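Local coordinates for protein adenosine deaminase 1 (Arthrobacter aurescens, PDB 3RYS) that probably catalyses the zinc-dependent hydrolytic deamination of adenine to hypoxanthine in purine salvage, and holds zinc and adenine together in its barrel active site, at residues A[17-26]-A[80-88]; A[175-186]-A[208-218]. All blocks are in the same frame, centred on the assembly; numbering follows the deposited sequence.

Interaction 1 of 2, residues A[17-26]-A[80-88]; sequences ELHLHIEGTL and TDMTRAYLE. With ZN (zinc ion), chain C; ADE (adenine), chain D.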
loop_
_atom_site.group_PDB
_atom_site.type_symbol
_atom_site.label_atom_id
_atom_site.label_comp_id
_atom_site.label_asym_id
_atom_site.label_seq_id
_atom_site.Cartn_x
_atom_site.Cartn_y
_atom_site.Cartn_z
ATOM N N GLU A 17 -5.128 3.160 -6.261
ATOM C CA GLU A 17 -3.998 2.729 -5.442
ATOM C C GLU A 17 -4.416 1.576 -4.522
ATOM O O GLU A 17 -5.274 1.736 -3.653
ATOM C CB GLU A 17 -3.400 3.896 -4.647
ATOM C CG GLU A 17 -2.029 3.589 -4.053
ATOM C CD GLU A 17 -1.244 4.839 -3.668
ATOM O OE1 GLU A 17 -1.868 5.885 -3.400
ATOM O OE2 GLU A 17 0.004 4.772 -3.636
ATOM N N LEU A 18 -3.808 0.412 -4.740
ATOM C CA LEU A 18 -4.181 -0.802 -4.027
ATOM C C LEU A 18 -3.171 -1.170 -2.944
ATOM O O LEU A 18 -3.453 -1.990 -2.068
ATOM C CB LEU A 18 -4.317 -1.965 -5.011
ATOM C CG LEU A 18 -5.267 -1.772 -6.192
ATOM C CD1 LEU A 18 -5.302 -3.031 -7.050
ATOM C CD2 LEU A 18 -6.658 -1.404 -5.707
ATOM N N HIS A 19 -1.991 -0.567 -3.019
ATOM C CA HIS A 19 -0.912 -0.855 -2.082
ATOM C C HIS A 19 -0.453 0.445 -1.426
ATOM O O HIS A 19 0.335 1.201 -2.004
ATOM C CB HIS A 19 0.254 -1.523 -2.816
ATOM C CG HIS A 19 1.354 -1.994 -1.916
ATOM N ND1 HIS A 19 2.147 -3.082 -2.216
ATOM C CD2 HIS A 19 1.794 -1.528 -0.723
ATOM C CE1 HIS A 19 3.031 -3.261 -1.252
ATOM N NE2 HIS A 19 2.835 -2.334 -0.332
ATOM N N LEU A 20 -0.954 0.708 -0.224
ATOM C CA LEU A 20 -0.636 1.945 0.474
ATOM C C LEU A 20 -0.903 1.866 1.968
ATOM O O LEU A 20 -2.016 1.554 2.394
ATOM C CB LEU A 20 -1.421 3.112 -0.112
ATOM C CG LEU A 20 -1.220 4.386 0.706
ATOM C CD1 LEU A 20 -0.806 5.527 -0.199
ATOM C CD2 LEU A 20 -2.454 4.740 1.543
ATOM N N HIS A 21 0.124 2.167 2.756
ATOM C CA HIS A 21 0.013 2.168 4.206
ATOM C C HIS A 21 -0.277 3.575 4.712
ATOM O O HIS A 21 0.482 4.505 4.450
ATOM C CB HIS A 21 1.304 1.648 4.820
ATOM C CG HIS A 21 1.732 0.325 4.277
ATOM N ND1 HIS A 21 1.480 -0.863 4.928
ATOM C CD2 HIS A 21 2.390 -0.001 3.140
ATOM C CE1 HIS A 21 1.969 -1.863 4.218
ATOM N NE2 HIS A 21 2.523 -1.367 3.128
ATOM N N ILE A 22 -1.379 3.731 5.432
ATOM C CA ILE A 22 -1.785 5.054 5.880
ATOM C C ILE A 22 -0.732 5.695 6.784
ATOM O O ILE A 22 -0.528 6.906 6.745
ATOM C CB ILE A 22 -3.175 5.034 6.555
ATOM C CG1 ILE A 22 -3.819 6.418 6.473
ATOM C CG2 ILE A 22 -3.082 4.536 7.989
ATOM C CD1 ILE A 22 -3.931 6.949 5.059
ATOM N N GLU A 23 -0.048 4.870 7.576
ATOM C CA GLU A 23 1.013 5.344 8.462
ATOM C C GLU A 23 2.248 5.793 7.681
ATOM O O GLU A 23 3.068 6.559 8.193
ATOM C CB GLU A 23 1.413 4.252 9.458
ATOM C CG GLU A 23 0.289 3.758 10.363
ATOM C CD GLU A 23 -0.519 2.622 9.753
ATOM O OE1 GLU A 23 -0.608 2.536 8.511
ATOM O OE2 GLU A 23 -1.073 1.809 10.519
ATOM N N GLY A 24 2.382 5.300 6.452
ATOM C CA GLY A 24 3.499 5.654 5.594
ATOM C C GLY A 24 3.204 6.933 4.838
ATOM O O GLY A 24 3.999 7.409 4.027
ATOM N N THR A 25 2.035 7.483 5.137
ATOM C CA THR A 25 1.541 8.718 4.558
ATOM C C THR A 25 1.913 9.934 5.416
ATOM O O THR A 25 1.741 11.090 5.007
ATOM C CB THR A 25 0.023 8.608 4.422
ATOM O OG1 THR A 25 -0.299 8.286 3.065
ATOM C CG2 THR A 25 -0.669 9.889 4.827
ATOM N N LEU A 26 2.451 9.650 6.598
ATOM C CA LEU A 26 2.754 10.661 7.604
ATOM C C LEU A 26 3.948 11.538 7.229
ATOM O O LEU A 26 5.099 11.117 7.320
ATOM C CB LEU A 26 3.016 9.983 8.947
ATOM C CG LEU A 26 2.676 10.782 10.200
ATOM C CD1 LEU A 26 1.311 11.425 10.044
ATOM C CD2 LEU A 26 2.714 9.868 11.416
ATOM N N THR A 80 -7.793 10.570 11.840
ATOM C CA THR A 80 -8.616 11.243 10.842
ATOM C C THR A 80 -7.796 12.237 10.028
ATOM O O THR A 80 -7.795 12.195 8.799
ATOM C CB THR A 80 -9.782 11.996 11.503
ATOM O OG1 THR A 80 -10.720 11.052 12.035
ATOM C CG2 THR A 80 -10.479 12.889 10.494
ATOM N N ASP A 81 -7.106 13.134 10.726
ATOM C CA ASP A 81 -6.234 14.111 10.089
ATOM C C ASP A 81 -5.253 13.457 9.119
ATOM O O ASP A 81 -5.080 13.924 7.997
ATOM C CB ASP A 81 -5.468 14.912 11.143
ATOM C CG ASP A 81 -6.332 15.956 11.824
ATOM O OD1 ASP A 81 -7.457 16.201 11.344
ATOM O OD2 ASP A 81 -5.881 16.538 12.832
ATOM N N MET A 82 -4.613 12.374 9.553
ATOM C CA MET A 82 -3.609 11.707 8.729
ATOM C C MET A 82 -4.223 11.134 7.467
ATOM O O MET A 82 -3.638 11.220 6.382
ATOM C CB MET A 82 -2.922 10.589 9.511
ATOM C CG MET A 82 -2.170 9.601 8.638
ATOM S SD MET A 82 -1.462 8.251 9.601
ATOM C CE MET A 82 -2.944 7.471 10.225
ATOM N N THR A 83 -5.408 10.549 7.620
ATOM C CA THR A 83 -6.097 9.897 6.520
ATOM C C THR A 83 -6.563 10.928 5.497
ATOM O O THR A 83 -6.457 10.711 4.289
ATOM C CB THR A 83 -7.303 9.086 7.023
ATOM O OG1 THR A 83 -6.899 8.243 8.109
ATOM C CG2 THR A 83 -7.884 8.233 5.902
ATOM N N ARG A 84 -7.063 12.056 5.987
ATOM C CA ARG A 84 -7.563 13.108 5.112
ATOM C C ARG A 84 -6.443 13.786 4.345
ATOM O O ARG A 84 -6.636 14.224 3.213
ATOM C CB ARG A 84 -8.374 14.137 5.908
ATOM C CG ARG A 84 -9.821 13.722 6.100
ATOM C CD ARG A 84 -10.574 14.566 7.119
ATOM N NE ARG A 84 -11.964 14.121 7.200
ATOM C CZ ARG A 84 -12.781 14.366 8.219
ATOM N NH1 ARG A 84 -12.358 15.064 9.265
ATOM N NH2 ARG A 84 -14.029 13.908 8.189
ATOM N N ALA A 85 -5.271 13.870 4.963
ATOM C CA ALA A 85 -4.131 14.515 4.331
ATOM C C ALA A 85 -3.663 13.681 3.150
ATOM O O ALA A 85 -3.169 14.213 2.161
ATOM C CB ALA A 85 -3.000 14.714 5.337
ATOM N N TYR A 86 -3.819 12.366 3.264
ATOM C CA TYR A 86 -3.486 11.471 2.167
ATOM C C TYR A 86 -4.556 11.517 1.082
ATOM O O TYR A 86 -4.243 11.661 -0.095
ATOM C CB TYR A 86 -3.309 10.025 2.646
ATOM C CG TYR A 86 -3.473 9.040 1.512
ATOM C CD1 TYR A 86 -2.480 8.884 0.555
ATOM C CD2 TYR A 86 -4.639 8.300 1.374
ATOM C CE1 TYR A 86 -2.635 8.006 -0.497
ATOM C CE2 TYR A 86 -4.802 7.421 0.332
ATOM C CZ TYR A 86 -3.798 7.274 -0.605
ATOM O OH TYR A 86 -3.964 6.393 -1.652
ATOM N N LEU A 87 -5.817 11.376 1.478
ATOM C CA LEU A 87 -6.914 11.370 0.518
ATOM C C LEU A 87 -6.893 12.638 -0.332
ATOM O O LEU A 87 -7.150 12.600 -1.534
ATOM C CB LEU A 87 -8.262 11.215 1.232
ATOM C CG LEU A 87 -8.530 9.864 1.902
ATOM C CD1 LEU A 87 -9.740 9.930 2.829
ATOM C CD2 LEU A 87 -8.712 8.778 0.863
ATOM N N GLU A 88 -6.569 13.759 0.305
ATOM C CA GLU A 88 -6.480 15.044 -0.378
ATOM C C GLU A 88 -5.351 15.039 -1.415
ATOM O O GLU A 88 -5.554 15.411 -2.577
ATOM C CB GLU A 88 -6.276 16.167 0.645
ATOM C CG GLU A 88 -6.126 17.557 0.040
ATOM C CD GLU A 88 -5.677 18.601 1.054
ATOM O OE1 GLU A 88 -5.619 18.279 2.261
ATOM O OE2 GLU A 88 -5.383 19.745 0.642
HETATM ZN ZN ZN C . 4.090 -2.194 1.600
HETATM N N9 ADE D . 5.162 -1.938 6.329
HETATM C C8 ADE D . 4.860 -0.761 5.697
HETATM N N7 ADE D . 5.241 -0.708 4.438
HETATM C C5 ADE D . 5.840 -1.944 4.233
HETATM C C6 ADE D . 6.454 -2.523 3.102
HETATM N N6 ADE D . 6.564 -1.892 1.927
HETATM N N1 ADE D . 6.951 -3.774 3.229
HETATM C C2 ADE D . 6.838 -4.398 4.411
HETATM N N3 ADE D . 6.283 -3.960 5.544
HETATM C C4 ADE D . 5.800 -2.715 5.386
#

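Interaction 2 of 2, residues A[175-186]-A[208-218]; sequences VGNPPSKFERLY and YITEALDVLHV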
loop_
_atom_site.group_PDB
_atom_site.type_symbol
_atom_site.label_atom_id
_atom_site.label_comp_id
_atom_site.label_asym_id
_atom_site.label_seq_id
_atom_site.Cartn_x
_atom_site.Cartn_y
_atom_site.Cartn_z
ATOM N N VAL A 175 11.563 -11.372 5.686
ATOM C CA VAL A 175 12.521 -12.466 5.766
ATOM C C VAL A 175 12.469 -13.183 7.114
ATOM O O VAL A 175 12.545 -12.555 8.171
ATOM C CB VAL A 175 13.957 -11.983 5.472
ATOM C CG1 VAL A 175 14.966 -13.063 5.830
ATOM C CG2 VAL A 175 14.091 -11.584 4.006
ATOM N N GLY A 176 12.330 -14.504 7.066
ATOM C CA GLY A 176 12.242 -15.304 8.274
ATOM C C GLY A 176 10.844 -15.345 8.868
ATOM O O GLY A 176 10.624 -15.954 9.917
ATOM N N ASN A 177 9.900 -14.692 8.197
ATOM C CA ASN A 177 8.513 -14.671 8.643
ATOM C C ASN A 177 7.554 -15.079 7.524
ATOM O O ASN A 177 6.795 -14.254 7.013
ATOM C CB ASN A 177 8.150 -13.284 9.173
ATOM C CG ASN A 177 8.906 -12.926 10.444
ATOM O OD1 ASN A 177 8.830 -13.634 11.452
ATOM N ND2 ASN A 177 9.634 -11.814 10.404
ATOM N N PRO A 178 7.574 -16.368 7.155
ATOM C CA PRO A 178 6.852 -16.893 5.993
ATOM C C PRO A 178 5.348 -16.709 6.127
ATOM O O PRO A 178 4.827 -16.670 7.245
ATOM C CB PRO A 178 7.182 -18.395 6.013
ATOM C CG PRO A 178 8.305 -18.554 6.965
ATOM C CD PRO A 178 8.180 -17.446 7.953
ATOM N N PRO A 179 4.654 -16.607 4.986
ATOM C CA PRO A 179 3.196 -16.479 4.944
ATOM C C PRO A 179 2.522 -17.595 5.736
ATOM O O PRO A 179 1.543 -17.341 6.438
ATOM C CB PRO A 179 2.884 -16.623 3.454
ATOM C CG PRO A 179 4.118 -16.140 2.768
ATOM C CD PRO A 179 5.253 -16.591 3.639
ATOM N N SER A 180 3.058 -18.808 5.623
ATOM C CA SER A 180 2.511 -19.982 6.301
ATOM C C SER A 180 2.278 -19.752 7.790
ATOM O O SER A 180 1.400 -20.368 8.394
ATOM C CB SER A 180 3.446 -21.183 6.119
ATOM O OG SER A 180 4.642 -21.018 6.868
ATOM N N LYS A 181 3.078 -18.870 8.379
ATOM C CA LYS A 181 2.974 -18.566 9.798
ATOM C C LYS A 181 1.571 -18.083 10.185
ATOM O O LYS A 181 1.157 -18.223 11.335
ATOM C CB LYS A 181 4.030 -17.529 10.181
ATOM C CG LYS A 181 4.084 -17.196 11.656
ATOM C CD LYS A 181 5.169 -16.172 11.932
ATOM C CE LYS A 181 4.971 -15.509 13.281
ATOM N NZ LYS A 181 6.000 -14.465 13.515
ATOM N N PHE A 182 0.836 -17.537 9.218
ATOM C CA PHE A 182 -0.488 -16.980 9.488
ATOM C C PHE A 182 -1.618 -17.707 8.762
ATOM O O PHE A 182 -2.659 -17.114 8.466
ATOM C CB PHE A 182 -0.510 -15.485 9.148
ATOM C CG PHE A 182 0.478 -14.678 9.943
ATOM C CD1 PHE A 182 1.797 -14.581 9.536
ATOM C CD2 PHE A 182 0.092 -14.039 11.107
ATOM C CE1 PHE A 182 2.712 -13.855 10.272
ATOM C CE2 PHE A 182 1.002 -13.309 11.845
ATOM C CZ PHE A 182 2.314 -13.218 11.427
ATOM N N GLU A 183 -1.417 -18.994 8.490
ATOM C CA GLU A 183 -2.430 -19.804 7.814
ATOM C C GLU A 183 -3.777 -19.763 8.538
ATOM O O GLU A 183 -4.822 -19.558 7.911
ATOM C CB GLU A 183 -1.955 -21.254 7.668
ATOM C CG GLU A 183 -2.957 -22.163 6.955
ATOM C CD GLU A 183 -2.467 -23.598 6.818
ATOM O OE1 GLU A 183 -1.466 -23.958 7.474
ATOM O OE2 GLU A 183 -3.089 -24.371 6.056
ATOM N N ARG A 184 -3.744 -19.971 9.854
ATOM C CA ARG A 184 -4.949 -19.928 10.680
ATOM C C ARG A 184 -5.640 -18.579 10.525
ATOM O O ARG A 184 -6.832 -18.503 10.208
ATOM C CB ARG A 184 -4.603 -20.158 12.158
ATOM C CG ARG A 184 -4.426 -21.621 12.583
ATOM C CD ARG A 184 -3.326 -22.334 11.801
ATOM N NE ARG A 184 -2.049 -21.622 11.836
ATOM C CZ ARG A 184 -0.895 -22.147 11.435
ATOM N NH1 ARG A 184 -0.858 -23.394 10.976
ATOM N NH2 ARG A 184 0.223 -21.435 11.500
ATOM N N LEU A 185 -4.876 -17.516 10.760
ATOM C CA LEU A 185 -5.362 -16.151 10.607
ATOM C C LEU A 185 -6.151 -15.951 9.313
ATOM O O LEU A 185 -7.248 -15.398 9.332
ATOM C CB LEU A 185 -4.189 -15.169 10.664
ATOM C CG LEU A 185 -4.489 -13.710 10.323
ATOM C CD1 LEU A 185 -5.397 -13.096 11.369
ATOM C CD2 LEU A 185 -3.193 -12.924 10.199
ATOM N N TYR A 186 -5.595 -16.396 8.191
ATOM C CA TYR A 186 -6.275 -16.231 6.905
ATOM C C TYR A 186 -7.482 -17.150 6.720
ATOM O O TYR A 186 -8.447 -16.785 6.042
ATOM C CB TYR A 186 -5.293 -16.352 5.731
ATOM C CG TYR A 186 -4.559 -15.062 5.476
ATOM C CD1 TYR A 186 -4.841 -14.286 4.357
ATOM C CD2 TYR A 186 -3.611 -14.595 6.378
ATOM C CE1 TYR A 186 -4.181 -13.089 4.130
ATOM C CE2 TYR A 186 -2.946 -13.404 6.165
ATOM C CZ TYR A 186 -3.233 -12.656 5.041
ATOM O OH TYR A 186 -2.571 -11.472 4.831
ATOM N N TYR A 208 7.970 -17.472 -1.079
ATOM C CA TYR A 208 7.017 -16.821 -0.186
ATOM C C TYR A 208 5.761 -16.416 -0.938
ATOM O O TYR A 208 4.687 -16.303 -0.357
ATOM C CB TYR A 208 7.652 -15.594 0.469
ATOM C CG TYR A 208 8.496 -15.907 1.683
ATOM C CD1 TYR A 208 9.125 -17.136 1.825
ATOM C CD2 TYR A 208 8.681 -14.961 2.681
ATOM C CE1 TYR A 208 9.899 -17.419 2.940
ATOM C CE2 TYR A 208 9.452 -15.232 3.795
ATOM C CZ TYR A 208 10.058 -16.460 3.920
ATOM O OH TYR A 208 10.825 -16.723 5.034
ATOM N N ILE A 209 5.866 -16.224 -2.223
ATOM C CA ILE A 209 4.756 -15.877 -3.036
ATOM C C ILE A 209 3.823 -17.007 -3.247
ATOM O O ILE A 209 2.651 -16.843 -3.206
ATOM C CB ILE A 209 5.230 -15.304 -4.358
ATOM C CG1 ILE A 209 6.143 -14.127 -4.065
ATOM C CG2 ILE A 209 4.056 -14.937 -5.222
ATOM C CD1 ILE A 209 6.659 -13.407 -5.168
ATOM N N THR A 210 4.369 -18.164 -3.488
ATOM C CA THR A 210 3.622 -19.383 -3.614
ATOM C C THR A 210 2.955 -19.730 -2.297
ATOM O O THR A 210 1.895 -20.224 -2.262
ATOM C CB THR A 210 4.569 -20.498 -4.087
ATOM O OG1 THR A 210 5.123 -20.126 -5.323
ATOM C CG2 THR A 210 3.886 -21.749 -4.270
ATOM N N GLU A 211 3.614 -19.453 -1.210
ATOM C CA GLU A 211 3.046 -19.658 0.074
ATOM C C GLU A 211 1.836 -18.783 0.327
ATOM O O GLU A 211 0.889 -19.206 0.815
ATOM C CB GLU A 211 4.112 -19.422 1.132
ATOM C CG GLU A 211 4.794 -20.622 1.575
ATOM C CD GLU A 211 5.513 -20.444 2.817
ATOM O OE1 GLU A 211 5.002 -19.941 3.762
ATOM O OE2 GLU A 211 6.623 -20.866 2.903
ATOM N N ALA A 212 1.914 -17.538 -0.008
ATOM C CA ALA A 212 0.832 -16.575 0.138
ATOM C C ALA A 212 -0.354 -16.938 -0.751
ATOM O O ALA A 212 -1.506 -16.727 -0.378
ATOM C CB ALA A 212 1.325 -15.165 -0.170
ATOM N N LEU A 213 -0.067 -17.491 -1.924
ATOM C CA LEU A 213 -1.123 -17.895 -2.850
ATOM C C LEU A 213 -1.818 -19.193 -2.440
ATOM O O LEU A 213 -3.043 -19.295 -2.504
ATOM C CB LEU A 213 -0.566 -18.036 -4.268
ATOM C CG LEU A 213 -0.217 -16.736 -4.997
ATOM C CD1 LEU A 213 0.553 -17.035 -6.274
ATOM C CD2 LEU A 213 -1.477 -15.940 -5.299
ATOM N N ASP A 214 -1.033 -20.176 -2.014
ATOM C CA ASP A 214 -1.545 -21.522 -1.777
ATOM C C ASP A 214 -1.972 -21.774 -0.334
ATOM O O ASP A 214 -3.032 -22.352 -0.082
ATOM C CB ASP A 214 -0.512 -22.559 -2.220
ATOM C CG ASP A 214 -0.342 -22.600 -3.730
ATOM O OD1 ASP A 214 -1.268 -22.142 -4.436
ATOM O OD2 ASP A 214 0.703 -23.090 -4.209
ATOM N N VAL A 215 -1.145 -21.338 0.608
ATOM C CA VAL A 215 -1.438 -21.523 2.022
ATOM C C VAL A 215 -2.408 -20.457 2.534
ATOM O O VAL A 215 -3.330 -20.761 3.295
ATOM C CB VAL A 215 -0.148 -21.501 2.867
ATOM C CG1 VAL A 215 -0.459 -21.816 4.321
ATOM C CG2 VAL A 215 0.869 -22.487 2.311
ATOM N N LEU A 216 -2.204 -19.213 2.102
ATOM C CA LEU A 216 -2.990 -18.083 2.597
ATOM C C LEU A 216 -4.145 -17.701 1.671
ATOM O O LEU A 216 -5.034 -16.948 2.059
ATOM C CB LEU A 216 -2.093 -16.865 2.834
ATOM C CG LEU A 216 -0.980 -16.988 3.877
ATOM C CD1 LEU A 216 -0.288 -15.647 4.063
ATOM C CD2 LEU A 216 -1.530 -17.493 5.204
ATOM N N HIS A 217 -4.118 -18.213 0.445
ATOM C CA HIS A 217 -5.172 -17.954 -0.532
ATOM C C HIS A 217 -5.438 -16.468 -0.778
ATOM O O HIS A 217 -6.586 -16.062 -0.964
ATOM C CB HIS A 217 -6.469 -18.663 -0.120
ATOM C CG HIS A 217 -6.329 -20.150 -0.007
ATOM N ND1 HIS A 217 -6.164 -20.968 -1.105
ATOM C CD2 HIS A 217 -6.324 -20.966 1.074
ATOM C CE1 HIS A 217 -6.066 -22.224 -0.706
ATOM N NE2 HIS A 217 -6.160 -22.250 0.611
ATOM N N VAL A 218 -4.383 -15.660 -0.796
ATOM C CA VAL A 218 -4.548 -14.224 -1.031
ATOM C C VAL A 218 -5.082 -13.946 -2.432
ATOM O O VAL A 218 -4.964 -14.776 -3.330
ATOM C CB VAL A 218 -3.240 -13.437 -0.825
ATOM C CG1 VAL A 218 -2.736 -13.611 0.592
ATOM C CG2 VAL A 218 -2.186 -13.871 -1.840
HETATM O O HOH W 1 -5.188 -19.740 5.171
#

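Interaction 1 of 2, residues A[17-26]-A[80-88]
Tyr86 of helix 76-92 reaches the length of its side chain along the loop that leaves strand 15-17. Its CB starts against Thr25, 3.4 Å from CG2, and with CG anti to the backbone N (chi1 159°) the ring is carried on toward the strand end. Ile22 CD1 lies beside Tyr86 CB and CG, while Thr25 OG1 approaches Tyr86 CD1 obliquely at 3.4 Å. Farther out, Leu20 CD2 sits over one face in a CH-pi contact, 3.8 Å from the ring centroid and displaced toward the rim. At the tip, OH donates to Glu17 OE1 (2.8 Å) from above the carboxylate plane; the other oxygen, OE2, is held by Ser279. Tyrosine suits this place because its ring packs on Leu20 and Ile22 while its hydroxyl supplies a donor to one oxygen of a buried carboxylate. The loop follows the first strand of the TIM barrel and bears the His-X-His pair, His19 and His21, whose NE2 atoms bind the zinc ion together with His199 and Asp280. The helix packs on the outer side of a metal-binding loop. A leucine in place of Tyr86 would probably leave Glu17 OE1 without its hydroxyl donor and open a gap beside Leu20. One turn earlier, Met82 bends at chi3 (64°), placing SD 3.3 Å from Ile22 O and CE 3.7 Å from Ile22 CG2, an unbranched chain laid against the 3-10 turn 22-24.

Interaction 2 of 2, residues A[175-186]-A[208-218]
Pro179 lies against helix 206-214, its CG 3.2 Å from Tyr208 O and its CB near Leu216 CD1. With a flat apolar ring and no N-H to satisfy, proline suits this place beside a helix. Tyr208 lays one ring face under both Pro178 CA and Pro179 CD, each a CH-pi contact at 4.1 Å from the ring centroid. Next to the prolines, Glu211 OE1 accepts a hydrogen bond from Ser180 N at 2.9 Å, nearly along its C-O axis, so the carboxylate takes up a backbone donor of the 3-10 segment. These pieces belong to successive beta-alpha units of the TIM barrel: the 3-10 segment leading into helix 183-191 packs on helix 206-214, and the start of helix 183-191 meets the residues after helix 206-214. Leu216, with CG anti to the carbonyl carbon (chi1 -62°), pushes CD1 over a face of Tyr186, whose OH is hydrogen-bonded to Ile197 O of strand 195-200. The margins are looser. Glu183 lays its extended chain across Val215, CG 3.6 Å from Val215 CG1, and a water donates to both Glu183 O and Val215 O. At the other end, exposed Gly176 N makes a weak hydrogen bond to Tyr208 OH, 3.4 Å.

Overall arrangement
Both contacts belong to one TIM barrel, but on opposite sides of the chain's centre and with different elements: residues 17-26 and 80-88 join a strand-end loop to a helix, whereas residues 175-186 and 208-218 join the turn before one outer helix, and that helix's first turn, to the neighbouring helix and the loop after it. Their centres lie 26 Å apart and they do not touch. Interaction 1 is wholly buried, and its loop carries two zinc ligands; the interface is mostly apolar, with a single side-chain hydrogen bond across it. Interaction 2 lies farther out and is partly buried; there prolines and aromatic faces form the dense part, a carboxylate takes one backbone N-H, and the outer margin is solvated, well away from the zinc.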